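Local coordinates for methylmalonyl-CoA carboxyltransferase 5S subunit (Propionibacterium freudenreichii subsp. shermanii, PDB 1RQB), which transfers a carboxyl group from the biotin of the 1.3S subunit to pyruvate, forming oxaloacetate at a cobalt-containing site in a TIM barrel, at residues M46-G51 against P298-F303; V133-D138 against N224-S229; G162-T167 against V178-Q183. All coordinates share one frame; numbering follows the deposited sequence.

Interaction 1: residues M46-G51 against P298-F303; sequences MEDMVG and PKYKKF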
loop_
_atom_site.group_PDB
_atom_site.type_symbol
_atom_site.label_atom_id
_atom_site.label_comp_id
_atom_site.label_asym_id
_atom_site.label_seq_id
_atom_site.Cartn_x
_atom_site.Cartn_y
_atom_site.Cartn_z
HETATM N N MSE A 46 13.905 22.463 -1.174
HETATM C CA MSE A 46 14.943 22.209 -0.164
HETATM C C MSE A 46 14.471 22.702 1.206
HETATM O O MSE A 46 14.720 22.056 2.223
HETATM C CB MSE A 46 16.248 22.911 -0.561
HETATM C CG MSE A 46 17.402 22.590 0.368
HETATM SE SE MSE A 46 17.728 20.646 0.424
HETATM C CE MSE A 46 19.644 20.698 0.757
ATOM N N GLU A 47 13.767 23.834 1.228
ATOM C CA GLU A 47 13.264 24.415 2.481
ATOM C C GLU A 47 12.374 23.418 3.227
ATOM O O GLU A 47 12.315 23.422 4.456
ATOM C CB GLU A 47 12.461 25.698 2.186
ATOM C CG GLU A 47 11.281 25.490 1.237
ATOM C CD GLU A 47 10.655 26.791 0.729
ATOM O OE1 GLU A 47 11.387 27.617 0.134
ATOM O OE2 GLU A 47 9.428 26.976 0.910
ATOM N N ASP A 48 11.693 22.549 2.489
ATOM C CA ASP A 48 10.767 21.586 3.102
ATOM C C ASP A 48 11.469 20.287 3.506
ATOM O O ASP A 48 10.847 19.422 4.123
ATOM C CB ASP A 48 9.619 21.268 2.128
ATOM C CG ASP A 48 8.614 22.421 1.996
ATOM O OD1 ASP A 48 8.369 23.118 3.000
ATOM O OD2 ASP A 48 8.047 22.621 0.897
HETATM N N MSE A 49 12.754 20.140 3.196
HETATM C CA MSE A 49 13.467 18.893 3.515
HETATM C C MSE A 49 14.526 19.058 4.608
HETATM O O MSE A 49 14.718 18.152 5.417
HETATM C CB MSE A 49 14.183 18.341 2.270
HETATM C CG MSE A 49 13.293 17.932 1.118
HETATM SE SE MSE A 49 14.333 17.065 -0.322
HETATM C CE MSE A 49 14.821 18.630 -1.359
ATOM N N VAL A 50 15.232 20.187 4.634
ATOM C CA VAL A 50 16.346 20.370 5.577
ATOM C C VAL A 50 15.967 20.093 7.033
ATOM O O VAL A 50 16.795 19.609 7.802
ATOM C CB VAL A 50 16.982 21.781 5.485
ATOM C CG1 VAL A 50 17.650 21.950 4.121
ATOM C CG2 VAL A 50 15.934 22.860 5.725
ATOM N N GLY A 51 14.735 20.404 7.414
ATOM C CA GLY A 51 14.316 20.178 8.785
ATOM C C GLY A 51 14.316 18.732 9.259
ATOM O O GLY A 51 14.252 18.476 10.460
ATOM N N PRO A 298 0.805 17.773 2.157
ATOM C CA PRO A 298 -0.411 18.398 1.608
ATOM C C PRO A 298 -0.188 19.616 0.708
ATOM O O PRO A 298 -1.011 19.912 -0.158
ATOM C CB PRO A 298 -1.222 18.740 2.861
ATOM C CG PRO A 298 -0.788 17.679 3.834
ATOM C CD PRO A 298 0.711 17.666 3.621
ATOM N N LYS A 299 0.928 20.316 0.904
ATOM C CA LYS A 299 1.238 21.512 0.105
ATOM C C LYS A 299 1.554 21.156 -1.350
ATOM O O LYS A 299 1.548 22.027 -2.218
ATOM C CB LYS A 299 2.433 22.271 0.696
ATOM C CG LYS A 299 2.218 22.769 2.114
ATOM C CD LYS A 299 3.343 23.702 2.573
ATOM C CE LYS A 299 4.721 23.065 2.498
ATOM N NZ LYS A 299 5.765 23.994 3.039
ATOM N N TYR A 300 1.811 19.880 -1.630
ATOM C CA TYR A 300 2.173 19.457 -2.991
ATOM C C TYR A 300 1.013 18.742 -3.688
ATOM O O TYR A 300 1.216 18.069 -4.697
ATOM C CB TYR A 300 3.397 18.528 -2.925
ATOM C CG TYR A 300 4.654 19.265 -2.519
ATOM C CD1 TYR A 300 4.946 19.520 -1.172
ATOM C CD2 TYR A 300 5.514 19.781 -3.494
ATOM C CE1 TYR A 300 6.069 20.280 -0.814
ATOM C CE2 TYR A 300 6.627 20.536 -3.150
ATOM C CZ TYR A 300 6.900 20.784 -1.822
ATOM O OH TYR A 300 8.001 21.537 -1.507
ATOM N N LYS A 301 -0.205 18.928 -3.194
ATOM C CA LYS A 301 -1.370 18.229 -3.756
ATOM C C LYS A 301 -1.533 18.458 -5.262
ATOM O O LYS A 301 -2.002 17.566 -5.966
ATOM C CB LYS A 301 -2.657 18.648 -3.046
ATOM C CG LYS A 301 -3.035 20.102 -3.227
ATOM C CD LYS A 301 -4.373 20.383 -2.558
ATOM C CE LYS A 301 -5.463 19.479 -3.128
ATOM N NZ LYS A 301 -6.799 19.717 -2.503
ATOM N N LYS A 302 -1.171 19.633 -5.771
ATOM C CA LYS A 302 -1.349 19.906 -7.206
ATOM C C LYS A 302 -0.451 19.015 -8.065
ATOM O O LYS A 302 -0.622 18.959 -9.282
ATOM C CB LYS A 302 -1.031 21.377 -7.541
ATOM C CG LYS A 302 -1.914 22.441 -6.877
ATOM C CD LYS A 302 -3.388 22.309 -7.281
ATOM C CE LYS A 302 -4.223 23.446 -6.675
ATOM N NZ LYS A 302 -5.628 23.424 -7.174
ATOM N N PHE A 303 0.520 18.323 -7.470
ATOM C CA PHE A 303 1.424 17.493 -8.281
ATOM C C PHE A 303 1.241 15.999 -7.996
ATOM O O PHE A 303 1.996 15.180 -8.518
ATOM C CB PHE A 303 2.895 17.859 -8.005
ATOM C CG PHE A 303 3.222 19.306 -8.245
ATOM C CD1 PHE A 303 3.192 20.222 -7.199
ATOM C CD2 PHE A 303 3.542 19.752 -9.521
ATOM C CE1 PHE A 303 3.477 21.571 -7.420
ATOM C CE2 PHE A 303 3.828 21.101 -9.764
ATOM C CZ PHE A 303 3.796 22.012 -8.715
#
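Asp48 divides its carboxylate between two successive residues of 298-303, Lys299 and Tyr300. The ammonium group gives a salt bridge of 2.7 Å from Lys299 NZ to Asp48 OD1, reaching that oxygen on its syn side but 30° out of the carboxylate plane. Tyr300 donates its hydroxyl at 2.6 Å from OH to Asp48 OD2, on the anti lone pair, with ring and carboxylate planes nearly perpendicular at 83°. Lysine suits its place because a long chain, bent at chi3 (-57°), carries its charge to the acid while the phenol beside it spans a similar gap. The phenol oxygen is used twice, since OH also accepts from the backbone N of Ala45. Replacing Asp48 by an alanine would probably leave the lysine charge without its mate and the phenol hydroxyl without an acceptor. Farther off, Glu47 OE2 lies 5.2 Å from Lys299 NZ and may add a weak favourable field. In the main chain, Met46 O takes both Met49 N and Val50 N, and Asp48 O accepts from His292 NE2 in helix 283-296. Thus the loop before helix 53-58 meets the one after helix 283-296, with Leu481 of helix 478-484 against Lys299.

Interaction 2: residues V133-D138 against N224-S229; sequences VFRVFD and NLHCHS. With CO (cobalt (II) ion), chain B.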
loop_
_atom_site.group_PDB
_atom_site.type_symbol
_atom_site.label_atom_id
_atom_site.label_comp_id
_atom_site.label_asym_id
_atom_site.label_seq_id
_atom_site.Cartn_x
_atom_site.Cartn_y
_atom_site.Cartn_z
ATOM N N VAL A 133 27.976 7.111 -2.481
ATOM C CA VAL A 133 27.563 5.936 -3.263
ATOM C C VAL A 133 26.972 6.399 -4.596
ATOM O O VAL A 133 26.091 7.256 -4.640
ATOM C CB VAL A 133 26.488 5.105 -2.501
ATOM C CG1 VAL A 133 26.059 3.903 -3.338
ATOM C CG2 VAL A 133 27.037 4.639 -1.151
ATOM N N PHE A 134 27.475 5.826 -5.679
ATOM C CA PHE A 134 26.979 6.175 -7.017
ATOM C C PHE A 134 26.259 4.974 -7.633
ATOM O O PHE A 134 26.880 3.967 -7.969
ATOM C CB PHE A 134 28.133 6.558 -7.950
ATOM C CG PHE A 134 28.831 7.846 -7.578
ATOM C CD1 PHE A 134 29.743 7.889 -6.526
ATOM C CD2 PHE A 134 28.610 9.004 -8.326
ATOM C CE1 PHE A 134 30.442 9.082 -6.225
ATOM C CE2 PHE A 134 29.292 10.189 -8.043
ATOM C CZ PHE A 134 30.215 10.225 -6.988
ATOM N N ARG A 135 24.946 5.065 -7.769
ATOM C CA ARG A 135 24.214 3.973 -8.425
ATOM C C ARG A 135 24.212 4.288 -9.922
ATOM O O ARG A 135 23.496 5.176 -10.384
ATOM C CB ARG A 135 22.790 3.858 -7.873
ATOM C CG ARG A 135 21.934 2.810 -8.606
ATOM C CD ARG A 135 20.582 2.618 -7.919
ATOM N NE ARG A 135 20.733 1.987 -6.611
ATOM C CZ ARG A 135 19.749 1.842 -5.728
ATOM N NH1 ARG A 135 18.532 2.297 -6.005
ATOM N NH2 ARG A 135 19.976 1.211 -4.586
ATOM N N VAL A 136 25.045 3.576 -10.671
ATOM C CA VAL A 136 25.174 3.829 -12.114
ATOM C C VAL A 136 24.273 2.866 -12.888
ATOM O O VAL A 136 24.350 1.655 -12.687
ATOM C CB VAL A 136 26.636 3.618 -12.573
ATOM C CG1 VAL A 136 26.788 4.030 -14.030
ATOM C CG2 VAL A 136 27.581 4.440 -11.689
ATOM N N PHE A 137 23.418 3.393 -13.766
ATOM C CA PHE A 137 22.548 2.491 -14.534
ATOM C C PHE A 137 22.467 2.917 -16.001
ATOM O O PHE A 137 22.912 3.995 -16.395
ATOM C CB PHE A 137 21.138 2.414 -13.900
ATOM C CG PHE A 137 20.203 3.538 -14.294
ATOM C CD1 PHE A 137 19.167 3.310 -15.192
ATOM C CD2 PHE A 137 20.356 4.816 -13.767
ATOM C CE1 PHE A 137 18.290 4.340 -15.565
ATOM C CE2 PHE A 137 19.490 5.853 -14.132
ATOM C CZ PHE A 137 18.457 5.616 -15.030
ATOM N N ASP A 138 21.937 2.011 -16.811
ATOM C CA ASP A 138 21.718 2.259 -18.243
ATOM C C ASP A 138 20.319 1.742 -18.577
ATOM O O ASP A 138 19.980 0.607 -18.247
ATOM C CB ASP A 138 22.751 1.531 -19.094
ATOM C CG ASP A 138 22.547 1.778 -20.576
ATOM O OD1 ASP A 138 22.875 2.888 -21.049
ATOM O OD2 ASP A 138 22.032 0.871 -21.264
ATOM N N ASN A 224 21.687 -4.690 -3.478
ATOM C CA ASN A 224 20.715 -3.716 -2.961
ATOM C C ASN A 224 19.464 -3.812 -3.840
ATOM O O ASN A 224 19.563 -3.765 -5.064
ATOM C CB ASN A 224 21.269 -2.290 -3.058
ATOM C CG ASN A 224 22.386 -1.997 -2.055
ATOM O OD1 ASN A 224 22.522 -0.870 -1.580
ATOM N ND2 ASN A 224 23.196 -2.995 -1.754
ATOM N N LEU A 225 18.287 -3.959 -3.238
ATOM C CA LEU A 225 17.070 -4.074 -4.057
ATOM C C LEU A 225 16.269 -2.773 -3.991
ATOM O O LEU A 225 15.993 -2.251 -2.911
ATOM C CB LEU A 225 16.219 -5.255 -3.568
ATOM C CG LEU A 225 14.871 -5.476 -4.250
ATOM C CD1 LEU A 225 15.083 -5.785 -5.733
ATOM C CD2 LEU A 225 14.137 -6.624 -3.557
ATOM N N HIS A 226 15.917 -2.260 -5.171
ATOM C CA HIS A 226 15.143 -1.018 -5.317
ATOM C C HIS A 226 13.832 -1.346 -6.033
ATOM O O HIS A 226 13.813 -1.553 -7.247
ATOM C CB HIS A 226 15.938 0.001 -6.154
ATOM C CG HIS A 226 15.232 1.310 -6.359
ATOM N ND1 HIS A 226 15.254 2.327 -5.429
ATOM C CD2 HIS A 226 14.464 1.756 -7.384
ATOM C CE1 HIS A 226 14.531 3.343 -5.871
ATOM N NE2 HIS A 226 14.041 3.022 -7.057
ATOM N N CYS A 227 12.738 -1.400 -5.284
ATOM C CA CYS A 227 11.435 -1.710 -5.891
ATOM C C CYS A 227 10.433 -0.595 -5.592
ATOM O O CYS A 227 10.358 -0.110 -4.464
ATOM C CB CYS A 227 10.817 -2.981 -5.282
ATOM S SG CYS A 227 11.466 -4.554 -5.805
ATOM N N HIS A 228 9.667 -0.219 -6.612
ATOM C CA HIS A 228 8.563 0.734 -6.433
ATOM C C HIS A 228 7.356 -0.098 -5.992
ATOM O O HIS A 228 7.408 -1.326 -6.051
ATOM C CB HIS A 228 8.295 1.487 -7.739
ATOM C CG HIS A 228 9.302 2.567 -8.010
ATOM N ND1 HIS A 228 8.965 3.900 -8.072
ATOM C CD2 HIS A 228 10.650 2.514 -8.152
ATOM C CE1 HIS A 228 10.059 4.623 -8.238
ATOM N NE2 HIS A 228 11.094 3.807 -8.289
ATOM N N SER A 229 6.266 0.541 -5.567
ATOM C CA SER A 229 5.114 -0.211 -5.046
ATOM C C SER A 229 3.890 -0.070 -5.953
ATOM O O SER A 229 2.773 -0.392 -5.549
ATOM C CB SER A 229 4.763 0.322 -3.656
ATOM O OG SER A 229 4.647 1.749 -3.701
HETATM CO CO CO B . 13.132 4.422 -8.458
HETATM O O HOH W 1 12.448 6.065 -9.858
#
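Arg135 and Asn224 bring the two backbones no closer than 10.1 Å between their CA atoms; strands 159-163 and 191-193 stand between the two in the sheet, so the contact is made by side chains. Arg135 reaches over with CG anti to its own backbone nitrogen (chi1 175°) and a bend at chi3, which brings the guanidinium to two residues of 224-229. Arg135 NH2 lies 4.0 Å from Asn224 CB, a contact with the aliphatic part of that side chain, whose amide finds its partner in Gln222. Arg135 NH1 comes to 3.3 Å from His226 ND1. The imidazole nitrogen sits at the edge of the guanidinium, in its plane, while the two flat groups are turned 70° apart. Both nitrogens are donors, so this is proximity and no hydrogen bond. What gathers them is Asp250, whose OD2 forms a salt bridge with NH1 and accepts the N-H at ND1; Gln161 holds the arginine NE. On the far side of the ring, His226 NE2 binds the cobalt ion at 2.2 Å. Two residues on, His228 NE2 binds the same ion at 2.1 Å. A water oxygen lies 2.3 Å from the cobalt, with Asp34 and the carbamylated Lys195 among the remaining ligands. The alternation of the chain turns Leu225 and Cys227 outward against helix 234-243. Histidine fits the place because one ring nitrogen can take the metal while the other donates to a second-shell acid. The bond to Asp250, together with the metal bond, is likely to fix the rotation of the ring. The negative charge of that acid probably offsets the arginine close to the metal, and Arg135, one shell further out, is likely to hold Asp250 in place through the salt bridge.

Interaction 3: residues G162-T167 against V178-Q183; sequences GTICYT and VKLAGQ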
loop_
_atom_site.group_PDB
_atom_site.type_symbol
_atom_site.label_atom_id
_atom_site.label_comp_id
_atom_site.label_asym_id
_atom_site.label_seq_id
_atom_site.Cartn_x
_atom_site.Cartn_y
_atom_site.Cartn_z
ATOM N N GLY A 162 26.782 -0.964 -9.491
ATOM C CA GLY A 162 26.353 -1.259 -10.853
ATOM C C GLY A 162 24.894 -1.655 -10.800
ATOM O O GLY A 162 24.497 -2.417 -9.919
ATOM N N THR A 163 24.106 -1.201 -11.762
ATOM C CA THR A 163 22.658 -1.452 -11.707
ATOM C C THR A 163 22.151 -2.326 -12.852
ATOM O O THR A 163 22.578 -2.209 -14.000
ATOM C CB THR A 163 21.884 -0.138 -11.806
ATOM O OG1 THR A 163 22.308 0.737 -10.761
ATOM C CG2 THR A 163 20.388 -0.384 -11.694
ATOM N N ILE A 164 21.194 -3.171 -12.495
ATOM C CA ILE A 164 20.484 -4.027 -13.454
ATOM C C ILE A 164 19.016 -3.594 -13.418
ATOM O O ILE A 164 18.381 -3.653 -12.365
ATOM C CB ILE A 164 20.531 -5.506 -13.048
ATOM C CG1 ILE A 164 21.962 -6.040 -13.132
ATOM C CG2 ILE A 164 19.608 -6.318 -13.960
ATOM C CD1 ILE A 164 22.128 -7.390 -12.463
ATOM N N CYS A 165 18.494 -3.108 -14.538
ATOM C CA CYS A 165 17.079 -2.719 -14.583
ATOM C C CYS A 165 16.270 -3.989 -14.852
ATOM O O CYS A 165 16.465 -4.672 -15.857
ATOM C CB CYS A 165 16.810 -1.696 -15.686
ATOM S SG CYS A 165 17.511 -0.076 -15.331
ATOM N N TYR A 166 15.385 -4.296 -13.918
ATOM C CA TYR A 166 14.560 -5.506 -14.016
ATOM C C TYR A 166 13.368 -5.257 -14.938
ATOM O O TYR A 166 12.727 -4.207 -14.897
ATOM C CB TYR A 166 14.019 -5.910 -12.645
ATOM C CG TYR A 166 13.176 -7.166 -12.718
ATOM C CD1 TYR A 166 13.774 -8.414 -12.873
ATOM C CD2 TYR A 166 11.776 -7.101 -12.683
ATOM C CE1 TYR A 166 13.003 -9.575 -12.988
ATOM C CE2 TYR A 166 10.995 -8.253 -12.805
ATOM C CZ TYR A 166 11.616 -9.486 -12.955
ATOM O OH TYR A 166 10.859 -10.630 -13.057
ATOM N N THR A 167 13.087 -6.232 -15.783
ATOM C CA THR A 167 11.897 -6.125 -16.638
ATOM C C THR A 167 11.398 -7.542 -16.924
ATOM O O THR A 167 12.036 -8.525 -16.548
ATOM C CB THR A 167 12.182 -5.380 -17.987
ATOM O OG1 THR A 167 10.956 -5.253 -18.725
ATOM C CG2 THR A 167 13.180 -6.152 -18.844
ATOM N N VAL A 178 22.008 -13.035 -14.014
ATOM C CA VAL A 178 23.232 -13.528 -13.367
ATOM C C VAL A 178 24.441 -13.158 -14.231
ATOM O O VAL A 178 25.504 -12.807 -13.719
ATOM C CB VAL A 178 23.176 -15.071 -13.175
ATOM C CG1 VAL A 178 24.525 -15.607 -12.720
ATOM C CG2 VAL A 178 22.119 -15.423 -12.142
ATOM N N LYS A 179 24.267 -13.236 -15.549
ATOM C CA LYS A 179 25.337 -12.888 -16.494
ATOM C C LYS A 179 25.663 -11.398 -16.373
ATOM O O LYS A 179 26.828 -11.008 -16.330
ATOM C CB LYS A 179 24.903 -13.201 -17.934
ATOM C CG LYS A 179 25.856 -12.661 -19.012
ATOM C CD LYS A 179 25.300 -12.909 -20.413
ATOM C CE LYS A 179 26.127 -12.211 -21.481
ATOM N NZ LYS A 179 27.567 -12.581 -21.444
ATOM N N LEU A 180 24.622 -10.568 -16.333
ATOM C CA LEU A 180 24.802 -9.112 -16.228
ATOM C C LEU A 180 25.514 -8.765 -14.920
ATOM O O LEU A 180 26.413 -7.927 -14.896
ATOM C CB LEU A 180 23.448 -8.390 -16.281
ATOM C CG LEU A 180 23.160 -7.538 -17.514
ATOM C CD1 LEU A 180 21.836 -6.806 -17.309
ATOM C CD2 LEU A 180 24.296 -6.531 -17.727
ATOM N N ALA A 181 25.101 -9.399 -13.827
ATOM C CA ALA A 181 25.748 -9.141 -12.532
ATOM C C ALA A 181 27.251 -9.408 -12.653
ATOM O O ALA A 181 28.070 -8.661 -12.122
ATOM C CB ALA A 181 25.144 -10.038 -11.455
ATOM N N GLY A 182 27.605 -10.485 -13.350
ATOM C CA GLY A 182 29.012 -10.835 -13.517
ATOM C C GLY A 182 29.782 -9.780 -14.292
ATOM O O GLY A 182 30.924 -9.462 -13.963
ATOM N N GLN A 183 29.158 -9.239 -15.332
ATOM C CA GLN A 183 29.804 -8.195 -16.140
ATOM C C GLN A 183 30.001 -6.935 -15.296
ATOM O O GLN A 183 31.007 -6.240 -15.431
ATOM C CB GLN A 183 28.962 -7.872 -17.371
ATOM C CG GLN A 183 28.829 -9.045 -18.330
ATOM C CD GLN A 183 27.835 -8.782 -19.434
ATOM O OE1 GLN A 183 26.643 -8.606 -19.187
ATOM N NE2 GLN A 183 28.319 -8.760 -20.665
#
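Ile164 meets Leu180 and Ala181 through the two arms that leave its branched CB, from a backbone position whose CA lies 7.2 Å from that of Leu180. At CB the chain divides. The short arm, Ile164 CG2, is anti to the backbone nitrogen and rests 4.1 Å from Leu180 CD1, methyl against methyl. The long arm starts with CG1, set opposite the carbonyl carbon (chi1 -67°), and runs on nearly extended (chi2 167°), which pushes the terminal methyl outward to the helix. There it rests against the backbone at Ala181, with Ile164 CD1 3.8 Å from Ala181 N. The side chain of the alanine is met as well, Ile164 CD1 lying 4.1 Å from Ala181 CB. All of these are van der Waals contacts; no hydrogen bond crosses between the segments. This is the inside of a beta-alpha-beta crossover of the TIM barrel, in which strand 159-163 is followed by helix 174-186 and then by the neighbouring parallel strand 191-193. Tyr177 and Leu184, one turn before and after the contact on the same helix, also touch Ile164, and Ile192 adds to its apolar surroundings from the next strand. A beta-branched isoleucine suits this exit from a strand, since its two arms can cover two helix positions at once. Alanine suits the helix side because its single methyl lets the isoleucine tip come right up to the main chain. Leu180 slides past Ile164 in the opposite direction, and its first torsion of -112°, far from a staggered value, is probably part of what sets its CD1 against the isoleucine CG2. Leu180 also touches Pro143, at the partly exposed margin of the helix.

From the N terminus, residues 46-51 come first, in the loop before helix 53-58, and meet 298-303 some 250 residues later, so interaction 1 encloses most of the barrel. Within that span, interaction 2 runs from strand 133-136 to residues 224-229, and within it in turn interaction 3 closes a short loop from 162-167 to 178-183. The three loops are therefore nested and none cross. Interactions 2 and 3 touch, because strands 133-136 and 159-163 are neighbours: Val136 O is 3.0 Å from Thr163 OG1. One joins strands across the barrel interior, the other a strand to its outer helix. Interaction 1 stands apart, on the opposite side of the chain's centre from interaction 3.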